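Local coordinates for Lmo2241 protein (Listeria monocytogenes, PDB 4HAM), which probably binds DNA through a GntR-type winged helix-turn-helix domain and regulates transcription, at residues K29-E34 with G129-G134; I69-K72 with T76-A79. All blocks are in the same frame, centred on the assembly; numbering follows the deposited sequence.

Contact 1 of 2, residues K29-E34 with G129-G134; sequences KGVLQE and GDVVEG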
ATOM      1  N   LYS A  29     -12.986 -15.248   1.470  1.00 19.57           N
ATOM      2  CA  LYS A  29     -14.008 -15.848   0.616  1.00 23.47           C
ATOM      3  C   LYS A  29     -14.791 -16.971   1.273  1.00 25.73           C
ATOM      4  O   LYS A  29     -15.851 -17.350   0.782  1.00 27.20           O
ATOM      5  CB  LYS A  29     -13.383 -16.434  -0.652  1.00 20.37           C
ATOM      6  CG  LYS A  29     -12.851 -15.408  -1.636  1.00 20.72           C
ATOM      7  CD  LYS A  29     -12.253 -16.106  -2.849  1.00 20.91           C
ATOM      8  CE  LYS A  29     -11.237 -15.211  -3.562  1.00 22.00           C
ATOM      9  NZ  LYS A  29     -11.813 -13.885  -3.911  1.00 21.32           N
ATOM     10  N   GLY A  30     -14.254 -17.536   2.349  1.00 22.72           N
ATOM     11  CA  GLY A  30     -14.880 -18.710   2.947  1.00 21.25           C
ATOM     12  C   GLY A  30     -14.466 -20.006   2.265  1.00 20.13           C
ATOM     13  O   GLY A  30     -14.962 -21.083   2.600  1.00 24.25           O
ATOM     14  N   VAL A  31     -13.538 -19.912   1.317  1.00 19.86           N
ATOM     15  CA  VAL A  31     -13.011 -21.100   0.667  1.00 19.62           C
ATOM     16  C   VAL A  31     -12.188 -21.867   1.683  1.00 24.63           C
ATOM     17  O   VAL A  31     -12.194 -23.101   1.693  1.00 23.70           O
ATOM     18  CB  VAL A  31     -12.150 -20.753  -0.568  1.00 21.20           C
ATOM     19  CG1 VAL A  31     -11.301 -21.942  -0.992  1.00 22.68           C
ATOM     20  CG2 VAL A  31     -13.049 -20.278  -1.708  1.00 22.61           C
ATOM     21  N   LEU A  32     -11.479 -21.120   2.529  1.00 21.30           N
ATOM     22  CA  LEU A  32     -10.821 -21.682   3.712  1.00 22.90           C
ATOM     23  C   LEU A  32     -11.600 -21.255   4.961  1.00 25.00           C
ATOM     24  O   LEU A  32     -11.948 -20.084   5.121  1.00 27.57           O
ATOM     25  CB  LEU A  32      -9.366 -21.219   3.790  1.00 22.37           C
ATOM     26  CG  LEU A  32      -8.414 -21.821   2.753  1.00 25.45           C
ATOM     27  CD1 LEU A  32      -7.057 -21.084   2.738  1.00 21.38           C
ATOM     28  CD2 LEU A  32      -8.221 -23.300   3.054  1.00 28.33           C
ATOM     29  N   GLN A  33     -11.888 -22.213   5.836  1.00 20.84           N
ATOM     30  CA  GLN A  33     -12.695 -21.950   7.024  1.00 23.81           C
ATOM     31  C   GLN A  33     -11.843 -22.129   8.272  1.00 22.79           C
ATOM     32  O   GLN A  33     -10.868 -22.860   8.242  1.00 21.59           O
ATOM     33  CB  GLN A  33     -13.854 -22.943   7.088  1.00 32.35           C
ATOM     34  CG  GLN A  33     -14.841 -22.841   5.937  1.00 48.77           C
ATOM     35  CD  GLN A  33     -15.944 -23.875   6.038  1.00 60.44           C
ATOM     36  OE1 GLN A  33     -15.692 -25.084   5.967  1.00 65.42           O
ATOM     37  NE2 GLN A  33     -17.176 -23.407   6.221  1.00 64.75           N
ATOM     38  N   GLU A  34     -12.239 -21.474   9.361  0.55 22.94           N
ATOM     39  CA  GLU A  34     -11.582 -21.638  10.655  0.55 23.98           C
ATOM     40  C   GLU A  34     -11.419 -23.124  10.958  0.55 25.27           C
ATOM     41  O   GLU A  34     -12.348 -23.908  10.750  0.55 22.90           O
ATOM     42  CB  GLU A  34     -12.402 -20.949  11.758  0.55 22.76           C
ATOM     43  CG  GLU A  34     -11.825 -21.092  13.164  0.55 23.03           C
ATOM     44  CD  GLU A  34     -12.625 -20.339  14.224  0.55 38.99           C
ATOM     45  OE1 GLU A  34     -12.537 -20.712  15.419  0.55 36.45           O
ATOM     46  OE2 GLU A  34     -13.334 -19.372  13.868  0.55 39.36           O
ATOM     47  N   GLY A 129     -17.540 -15.240  -4.852  1.00 28.89           N
ATOM     48  CA  GLY A 129     -18.870 -15.807  -4.938  1.00 34.09           C
ATOM     49  C   GLY A 129     -19.331 -16.364  -3.604  1.00 30.56           C
ATOM     50  O   GLY A 129     -19.362 -15.660  -2.598  1.00 30.23           O
ATOM     51  N   ASP A 130     -19.690 -17.640  -3.592  1.00 32.81           N
ATOM     52  CA  ASP A 130     -20.207 -18.261  -2.380  1.00 35.00           C
ATOM     53  C   ASP A 130     -19.844 -19.740  -2.349  1.00 38.58           C
ATOM     54  O   ASP A 130     -19.971 -20.432  -3.348  1.00 37.81           O
ATOM     55  CB  ASP A 130     -21.729 -18.085  -2.311  1.00 36.99           C
ATOM     56  CG  ASP A 130     -22.349 -18.752  -1.095  1.00 41.10           C
ATOM     57  OD1 ASP A 130     -21.889 -18.491   0.041  1.00 47.15           O
ATOM     58  OD2 ASP A 130     -23.314 -19.531  -1.268  1.00 40.90           O
ATOM     59  N   VAL A 131     -19.388 -20.211  -1.193  1.00 48.63           N
ATOM     60  CA  VAL A 131     -19.050 -21.618  -1.008  1.00 53.33           C
ATOM     61  C   VAL A 131     -19.875 -22.229   0.120  1.00 53.59           C
ATOM     62  O   VAL A 131     -19.942 -21.673   1.210  1.00 53.46           O
ATOM     63  CB  VAL A 131     -17.563 -21.794  -0.682  1.00 53.01           C
ATOM     64  CG1 VAL A 131     -17.292 -23.210  -0.220  1.00 59.04           C
ATOM     65  CG2 VAL A 131     -16.729 -21.455  -1.894  1.00 46.31           C
ATOM     66  N   VAL A 132     -20.517 -23.363  -0.154  1.00 47.98           N
ATOM     67  CA  VAL A 132     -21.310 -24.057   0.854  1.00 55.52           C
ATOM     68  C   VAL A 132     -20.968 -25.537   0.876  1.00 63.62           C
ATOM     69  O   VAL A 132     -20.210 -26.025   0.037  1.00 59.17           O
ATOM     70  CB  VAL A 132     -22.827 -23.938   0.583  1.00 61.44           C
ATOM     71  CG1 VAL A 132     -23.613 -23.843   1.894  1.00 61.93           C
ATOM     72  CG2 VAL A 132     -23.113 -22.742  -0.274  1.00 66.30           C
ATOM     73  N   GLU A 133     -21.541 -26.242   1.847  1.00 72.63           N
ATOM     74  CA  GLU A 133     -21.425 -27.688   1.949  1.00 79.43           C
ATOM     75  C   GLU A 133     -22.763 -28.288   2.376  1.00 82.92           C
ATOM     76  O   GLU A 133     -23.274 -27.983   3.452  1.00 83.02           O
ATOM     77  CB  GLU A 133     -20.319 -28.063   2.935  1.00 84.77           C
ATOM     78  CG  GLU A 133     -18.945 -28.140   2.292  1.00 88.07           C
ATOM     79  CD  GLU A 133     -17.918 -27.251   2.959  1.00 88.08           C
ATOM     80  OE1 GLU A 133     -18.000 -27.066   4.191  1.00 90.47           O
ATOM     81  OE2 GLU A 133     -17.028 -26.740   2.246  1.00 86.13           O
ATOM     82  N   GLY A 134     -23.331 -29.133   1.521  1.00 84.10           N
ATOM     83  CA  GLY A 134     -24.607 -29.762   1.804  1.00 86.35           C
ATOM     84  C   GLY A 134     -25.782 -28.841   1.543  1.00 85.92           C
ATOM     85  O   GLY A 134     -25.788 -28.086   0.571  1.00 84.76           O
TER
HETATM   86  O   HOH W   1     -18.850 -18.294   1.325  1.00 48.76           O
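One water joins the carbonyl of Lys29 to the amide of Val131: it donates to Lys29 O over 3.2 Å and accepts from Val131 N at the same 3.2 Å. Lys29 O belongs to the last turn of helix 15-29, which a Schellman motif closes at Gly30 with positive phi. Beside this bridge the two valines touch by one methyl each, Val31 CG2 lying 3.9 Å from Val131 CG2, the two side chains meeting at a slant. In both valines CG1 stands anti to the backbone N (chi1 164° at Val31, 169° at Val131), which leaves CG2, beside that N, to make the contact. Further along, Gln33 and Glu133 run antiparallel alongside one another, the amide and carboxylate planes turned 75° apart. Their nearest atoms, Gln33 OE1 and Glu133 OE1, are two oxygens 3.5 Å apart, and with Glu133 poorly ordered this approach carries little weight. With 183 Å² buried, the C-terminal tail rests lightly on the surface, its course probably influenced by crystal neighbours. Lys29 NZ forms a salt bridge with Glu25 of its own helix and a hydrogen bond to Ile126 O, the latter tying helix 15-29 to the end of helix 112-127, while Leu32 packs back onto helix 15-29 ahead of strand 37-38.

Contact 2 of 2, residues I69-K72 with T76-A79; sequences ITVK and TFIA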
ATOM      1  N   ILE A  69      -2.346 -21.360  12.150  1.00 24.38           N
ATOM      2  CA  ILE A  69      -1.739 -21.837  13.388  1.00 24.21           C
ATOM      3  C   ILE A  69      -1.081 -23.190  13.121  1.00 21.65           C
ATOM      4  O   ILE A  69      -1.654 -24.049  12.460  1.00 21.70           O
ATOM      5  CB  ILE A  69      -2.800 -21.957  14.527  1.00 26.69           C
ATOM      6  CG1 ILE A  69      -2.158 -22.438  15.829  1.00 27.93           C
ATOM      7  CG2 ILE A  69      -3.957 -22.872  14.116  1.00 26.78           C
ATOM      8  CD1 ILE A  69      -1.284 -21.400  16.497  1.00 32.09           C
ATOM      9  N   THR A  70       0.132 -23.378  13.628  0.56 22.32           N
ATOM     10  CA  THR A  70       0.832 -24.642  13.440  0.56 23.19           C
ATOM     11  C   THR A  70       0.859 -25.436  14.740  0.56 25.64           C
ATOM     12  O   THR A  70       1.243 -24.918  15.787  0.56 26.96           O
ATOM     13  CB  THR A  70       2.276 -24.427  12.927  0.56 26.62           C
ATOM     14  OG1 THR A  70       2.232 -23.819  11.632  0.56 29.64           O
ATOM     15  CG2 THR A  70       3.020 -25.752  12.822  0.56 25.48           C
ATOM     16  N   VAL A  71       0.439 -26.692  14.670  1.00 23.96           N
ATOM     17  CA  VAL A  71       0.427 -27.554  15.838  1.00 21.63           C
ATOM     18  C   VAL A  71       1.404 -28.690  15.584  1.00 23.01           C
ATOM     19  O   VAL A  71       1.189 -29.513  14.691  1.00 22.63           O
ATOM     20  CB  VAL A  71      -0.978 -28.120  16.109  1.00 22.69           C
ATOM     21  CG1 VAL A  71      -0.957 -28.994  17.367  1.00 21.56           C
ATOM     22  CG2 VAL A  71      -1.978 -26.982  16.258  1.00 25.94           C
ATOM     23  N   LYS A  72       2.464 -28.741  16.383  1.00 26.13           N
ATOM     24  CA  LYS A  72       3.565 -29.672  16.141  1.00 26.47           C
ATOM     25  C   LYS A  72       3.098 -31.114  16.031  1.00 32.13           C
ATOM     26  O   LYS A  72       2.403 -31.628  16.920  1.00 24.00           O
ATOM     27  CB  LYS A  72       4.628 -29.552  17.220  1.00 32.12           C
ATOM     28  CG  LYS A  72       5.855 -30.434  16.975  1.00 37.07           C
ATOM     29  CD  LYS A  72       6.792 -30.355  18.158  1.00 43.48           C
ATOM     30  CE  LYS A  72       7.791 -31.494  18.180  1.00 49.27           C
ATOM     31  NZ  LYS A  72       8.501 -31.542  19.498  1.00 57.59           N
ATOM     32  N   THR A  76      -0.992 -27.820   9.970  1.00 20.31           N
ATOM     33  CA  THR A  76      -1.197 -26.379   9.945  1.00 21.29           C
ATOM     34  C   THR A  76      -2.665 -26.123   9.623  1.00 23.20           C
ATOM     35  O   THR A  76      -3.216 -26.738   8.712  1.00 21.91           O
ATOM     36  CB  THR A  76      -0.294 -25.716   8.882  1.00 24.11           C
ATOM     37  OG1 THR A  76       1.074 -26.024   9.174  1.00 26.94           O
ATOM     38  CG2 THR A  76      -0.484 -24.198   8.871  1.00 24.08           C
ATOM     39  N   PHE A  77      -3.290 -25.220  10.375  1.00 21.97           N
ATOM     40  CA  PHE A  77      -4.737 -25.022  10.303  1.00 20.91           C
ATOM     41  C   PHE A  77      -5.052 -23.548  10.168  1.00 21.68           C
ATOM     42  O   PHE A  77      -4.251 -22.704  10.569  1.00 22.19           O
ATOM     43  CB  PHE A  77      -5.406 -25.545  11.576  1.00 21.29           C
ATOM     44  CG  PHE A  77      -5.080 -26.976  11.880  1.00 23.66           C
ATOM     45  CD1 PHE A  77      -5.850 -28.005  11.343  1.00 24.39           C
ATOM     46  CD2 PHE A  77      -3.978 -27.296  12.661  1.00 23.08           C
ATOM     47  CE1 PHE A  77      -5.538 -29.331  11.602  1.00 25.16           C
ATOM     48  CE2 PHE A  77      -3.661 -28.618  12.933  1.00 26.54           C
ATOM     49  CZ  PHE A  77      -4.434 -29.638  12.402  1.00 25.54           C
ATOM     50  N   ILE A  78      -6.222 -23.231   9.621  1.00 22.49           N
ATOM     51  CA  ILE A  78      -6.685 -21.853   9.634  1.00 22.18           C
ATOM     52  C   ILE A  78      -7.054 -21.466  11.075  1.00 20.99           C
ATOM     53  O   ILE A  78      -7.760 -22.197  11.766  1.00 20.12           O
ATOM     54  CB  ILE A  78      -7.892 -21.643   8.696  1.00 24.12           C
ATOM     55  CG1 ILE A  78      -7.515 -22.015   7.258  1.00 18.96           C
ATOM     56  CG2 ILE A  78      -8.404 -20.207   8.783  1.00 23.42           C
ATOM     57  CD1 ILE A  78      -6.260 -21.301   6.715  1.00 21.31           C
ATOM     58  N   ALA A  79      -6.558 -20.321  11.532  1.00 29.07           N
ATOM     59  CA  ALA A  79      -6.733 -19.922  12.932  1.00 31.00           C
ATOM     60  C   ALA A  79      -8.122 -19.377  13.211  1.00 35.26           C
ATOM     61  O   ALA A  79      -8.896 -19.140  12.286  1.00 38.24           O
ATOM     62  CB  ALA A  79      -5.668 -18.891  13.313  1.00 30.55           C
TER
HETATM   63  O   HOH W   2       3.892 -24.899   9.092  1.00 36.23           O
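Thr70 and Thr76 share nearly the same first torsion (chi1 -64° and -58°), which sets each OG1 anti to its own carbonyl carbon and directs both hydroxyls to one water. In the conformer described, one of two modelled for Thr70, that water lies 3.2 Å from Thr70 OG1 and 3.0 Å from Thr76 OG1, bridging the two by hydrogen bonds. The threonines form a non-hydrogen-bonded pair of the antiparallel hairpin, and their side chains share one face of the sheet with the water. Next to them comes the hydrogen-bonded pair Ile69 and Phe77: Ile69 N donates to Phe77 O over 2.8 Å, and Phe77 N returns a bond of 2.9 Å to Ile69 O. Ile69 O also receives the CA-H of Thr76, so one carbonyl meets two neighbouring residues of strand 75-78.

Ile69 and Phe77 project from the other face. There Ile69 CG2 lies 4.0 Å from Phe77 CB and also approaches Ala79, while the Phe77 ring extends along the hairpin to Val71. Val71 CG2 meets the ring obliquely, 4.1 Å from Phe77 CE2, its methyl set beside the backbone N of its own residue.

On the threonine face, Thr70 OG1 in this same conformer is also hydrogen-bonded to Glu63 of helix 52-64, and Thr76 packs on Tyr59 of that helix. Strand 75-78 is also paired with strand 37-38, so this hairpin supplies two strands of the small sheet that forms the wing of a winged helix-turn-helix. The contact thus divides its chemistry by face: threonine hydroxyls and water lie toward helix 52-64, and a thin hydrocarbon patch built on Phe77 covers the opposite side, with the paired backbone amides holding the strands together between them.

Overall arrangement
Contact 1 and contact 2 have centres about 19 Å apart, and both lie toward the surface of the chain. In sequence, 29-34 comes first, then the hairpin 69-72 and 76-79, and last the tail 129-134, so contact 1 brings together parts of the chain that flank the hairpin. The two contacts meet directly where Leu32, Gln33 and Glu34 pack against Ile78 and Ala79, just before the chain enters strand 37-38 of the three-stranded sheet. Contact 2 is thus integral to the winged helix-turn-helix domain, whereas contact 1 lays the tail after helix 112-127 loosely against that domain's first helix and following loop.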